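PDB 1Q42: mRNA transport regulator MTR2 from Candida albicans, which affects the transport of mRNA from the nucleus to the cytoplasm and interacts with the export factor MEX67. Local coordinates for residues V120-A125 and D167-V172. Residues are numbered along the deposited sequence; the frame is centred on the assembly and turned at random.
Sequences VVHFSA and DVNLVV
F123 lays its ring flat over the side chain of V168, and this is the tight spot between the two strands. The CB of V168 sits 3.6 Å from the centroid of the F123 ring, a CH-pi contact over one face, with CZ and CE2 of the ring closest to it. The first torsion of F123 puts CG between its own backbone N and carbonyl carbon (chi1 74°), which swings the ring across to the neighbouring strand, where its CE2 edge also meets CD1 of L170 at 4.3 Å. V121 and L170 continue the same buried face. Beneath it the antiparallel backbones are joined by two hydrogen-bonded pairs: V121 and L170 bond each other through N and O in both directions, as do F123 and V168, and each of these four N-to-O distances is 2.9 Å. Both are inner strands of the curved sheet of the NTF2 fold, with strand 118-129 next to the outermost strand 101-113; helix 29-40 covers the apolar face, with L33 and L37 touching F123 and F32 reaching L170. On the other face of the sheet, which carries H122, S124, D167 and N169, the packing is looser. On this partly exposed side S124 OG donates to D167 OD1 at 2.8 Å, reaching the oxygen from above the carboxylate plane. The other carboxylate oxygen, OD2, lies at the edge of the H122 ring, 3.5 Å from NE2, with ring and carboxylate almost perpendicular (82°). N169 OD1 comes to the same ring's edge, 3.2 Å from CD2, while ND2 of N169 is hydrogen-bonded to OD2 of D187 on strand 183-192. Farther along, V120 and V171 barely meet, CG2 to CG2 at 4.2 Å.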
ATOM      1  N   VAL A 120       5.795 -10.720 -11.835  1.00 20.10           N
ATOM      2  CA  VAL A 120       5.852 -10.925 -10.387  1.00 20.36           C
ATOM      3  C   VAL A 120       6.985 -10.080  -9.821  1.00 19.19           C
ATOM      4  O   VAL A 120       8.099 -10.126 -10.317  1.00 19.01           O
ATOM      5  CB  VAL A 120       6.186 -12.371 -10.052  1.00 21.00           C
ATOM      6  CG1 VAL A 120       6.478 -12.534  -8.545  1.00 23.96           C
ATOM      7  CG2 VAL A 120       5.083 -13.269 -10.473  1.00 22.89           C
ATOM      8  N   VAL A 121       6.720  -9.355  -8.747  1.00 19.51           N
ATOM      9  CA  VAL A 121       7.755  -8.569  -8.073  1.00 19.92           C
ATOM     10  C   VAL A 121       7.752  -8.906  -6.597  1.00 19.57           C
ATOM     11  O   VAL A 121       6.702  -8.866  -5.959  1.00 19.28           O
ATOM     12  CB  VAL A 121       7.478  -7.056  -8.157  1.00 21.37           C
ATOM     13  CG1 VAL A 121       8.614  -6.269  -7.490  1.00 22.14           C
ATOM     14  CG2 VAL A 121       7.312  -6.641  -9.540  1.00 24.41           C
ATOM     15  N   HIS A 122       8.923  -9.220  -6.055  1.00 19.38           N
ATOM     16  CA  HIS A 122       9.096  -9.357  -4.622  1.00 19.22           C
ATOM     17  C   HIS A 122       9.916  -8.178  -4.132  1.00 18.54           C
ATOM     18  O   HIS A 122      10.927  -7.830  -4.731  1.00 18.94           O
ATOM     19  CB  HIS A 122       9.828 -10.662  -4.307  1.00 19.54           C
ATOM     20  CG  HIS A 122      10.308 -10.744  -2.896  1.00 22.46           C
ATOM     21  ND1 HIS A 122      11.570 -10.330  -2.514  1.00 26.16           N
ATOM     22  CD2 HIS A 122       9.682 -11.141  -1.765  1.00 25.88           C
ATOM     23  CE1 HIS A 122      11.701 -10.484  -1.208  1.00 26.97           C
ATOM     24  NE2 HIS A 122      10.580 -11.001  -0.735  1.00 26.67           N
ATOM     25  N   PHE A 123       9.481  -7.534  -3.056  1.00 17.47           N
ATOM     26  CA  PHE A 123      10.300  -6.501  -2.463  1.00 18.01           C
ATOM     27  C   PHE A 123      10.255  -6.560  -0.950  1.00 17.64           C
ATOM     28  O   PHE A 123       9.355  -7.157  -0.365  1.00 16.63           O
ATOM     29  CB  PHE A 123       9.957  -5.101  -3.024  1.00 17.36           C
ATOM     30  CG  PHE A 123       8.657  -4.485  -2.534  1.00 18.13           C
ATOM     31  CD1 PHE A 123       8.614  -3.779  -1.335  1.00 16.86           C
ATOM     32  CD2 PHE A 123       7.505  -4.528  -3.318  1.00 19.14           C
ATOM     33  CE1 PHE A 123       7.436  -3.158  -0.916  1.00 18.14           C
ATOM     34  CE2 PHE A 123       6.324  -3.911  -2.890  1.00 18.17           C
ATOM     35  CZ  PHE A 123       6.307  -3.225  -1.685  1.00 17.32           C
ATOM     36  N   SER A 124      11.299  -6.005  -0.351  1.00 17.92           N
ATOM     37  CA  SER A 124      11.424  -5.894   1.089  1.00 18.17           C
ATOM     38  C   SER A 124      11.538  -4.405   1.412  1.00 17.76           C
ATOM     39  O   SER A 124      12.030  -3.638   0.602  1.00 17.43           O
ATOM     40  CB  SER A 124      12.661  -6.657   1.552  1.00 18.92           C
ATOM     41  OG  SER A 124      12.541  -8.039   1.193  1.00 21.59           O
ATOM     42  N   ALA A 125      11.029  -4.009   2.565  1.00 17.21           N
ATOM     43  CA  ALA A 125      11.131  -2.628   3.044  1.00 17.48           C
ATOM     44  C   ALA A 125      11.190  -2.648   4.554  1.00 17.61           C
ATOM     45  O   ALA A 125      10.972  -3.704   5.186  1.00 17.35           O
ATOM     46  CB  ALA A 125       9.931  -1.797   2.579  1.00 17.13           C
ATOM     47  N   ASP A 167       7.655  -7.699   3.867  1.00 17.11           N
ATOM     48  CA  ASP A 167       7.890  -8.344   2.568  1.00 17.27           C
ATOM     49  C   ASP A 167       6.600  -8.243   1.785  1.00 17.11           C
ATOM     50  O   ASP A 167       5.516  -8.462   2.337  1.00 16.30           O
ATOM     51  CB  ASP A 167       8.240  -9.829   2.758  1.00 18.01           C
ATOM     52  CG  ASP A 167       9.734 -10.100   2.752  1.00 22.99           C
ATOM     53  OD1 ASP A 167      10.547  -9.148   2.811  1.00 24.53           O
ATOM     54  OD2 ASP A 167      10.190 -11.279   2.761  1.00 27.98           O
ATOM     55  N   VAL A 168       6.707  -7.913   0.505  1.00 16.26           N
ATOM     56  CA  VAL A 168       5.530  -7.762  -0.318  1.00 16.94           C
ATOM     57  C   VAL A 168       5.762  -8.519  -1.623  1.00 17.39           C
ATOM     58  O   VAL A 168       6.836  -8.424  -2.213  1.00 17.76           O
ATOM     59  CB  VAL A 168       5.254  -6.276  -0.640  1.00 17.00           C
ATOM     60  CG1 VAL A 168       4.045  -6.146  -1.538  1.00 16.96           C
ATOM     61  CG2 VAL A 168       5.054  -5.476   0.612  1.00 18.22           C
ATOM     62  N   ASN A 169       4.753  -9.277  -2.044  1.00 17.21           N
ATOM     63  CA  ASN A 169       4.738  -9.928  -3.337  1.00 17.83           C
ATOM     64  C   ASN A 169       3.570  -9.365  -4.152  1.00 17.32           C
ATOM     65  O   ASN A 169       2.450  -9.368  -3.702  1.00 16.57           O
ATOM     66  CB  ASN A 169       4.571 -11.445  -3.182  1.00 18.51           C
ATOM     67  CG  ASN A 169       5.781 -12.105  -2.566  1.00 21.82           C
ATOM     68  OD1 ASN A 169       6.888 -11.993  -3.081  1.00 23.91           O
ATOM     69  ND2 ASN A 169       5.575 -12.794  -1.461  1.00 25.43           N
ATOM     70  N   LEU A 170       3.862  -8.855  -5.342  1.00 17.66           N
ATOM     71  CA  LEU A 170       2.845  -8.309  -6.238  1.00 17.98           C
ATOM     72  C   LEU A 170       2.855  -9.093  -7.554  1.00 18.86           C
ATOM     73  O   LEU A 170       3.914  -9.529  -8.009  1.00 19.86           O
ATOM     74  CB  LEU A 170       3.179  -6.847  -6.566  1.00 18.05           C
ATOM     75  CG  LEU A 170       3.261  -5.796  -5.455  1.00 17.70           C
ATOM     76  CD1 LEU A 170       3.536  -4.396  -6.085  1.00 18.58           C
ATOM     77  CD2 LEU A 170       2.060  -5.765  -4.570  1.00 18.39           C
ATOM     78  N   VAL A 171       1.692  -9.281  -8.153  1.00 19.34           N
ATOM     79  CA  VAL A 171       1.595  -9.674  -9.550  1.00 19.85           C
ATOM     80  C   VAL A 171       0.910  -8.493 -10.248  1.00 20.81           C
ATOM     81  O   VAL A 171      -0.205  -8.119  -9.885  1.00 20.28           O
ATOM     82  CB  VAL A 171       0.809 -10.971  -9.736  1.00 20.46           C
ATOM     83  CG1 VAL A 171       0.806 -11.369 -11.209  1.00 21.53           C
ATOM     84  CG2 VAL A 171       1.406 -12.091  -8.878  1.00 19.83           C
ATOM     85  N   VAL A 172       1.598  -7.888 -11.214  1.00 21.96           N
ATOM     86  CA  VAL A 172       1.202  -6.603 -11.784  1.00 23.51           C
ATOM     87  C   VAL A 172       1.172  -6.686 -13.297  1.00 25.34           C
ATOM     88  O   VAL A 172       1.995  -7.360 -13.890  1.00 25.19           O
ATOM     89  CB  VAL A 172       2.209  -5.479 -11.390  1.00 23.71           C
ATOM     90  CG1 VAL A 172       1.658  -4.104 -11.761  1.00 24.43           C
ATOM     91  CG2 VAL A 172       2.550  -5.540  -9.906  1.00 24.13           C
TER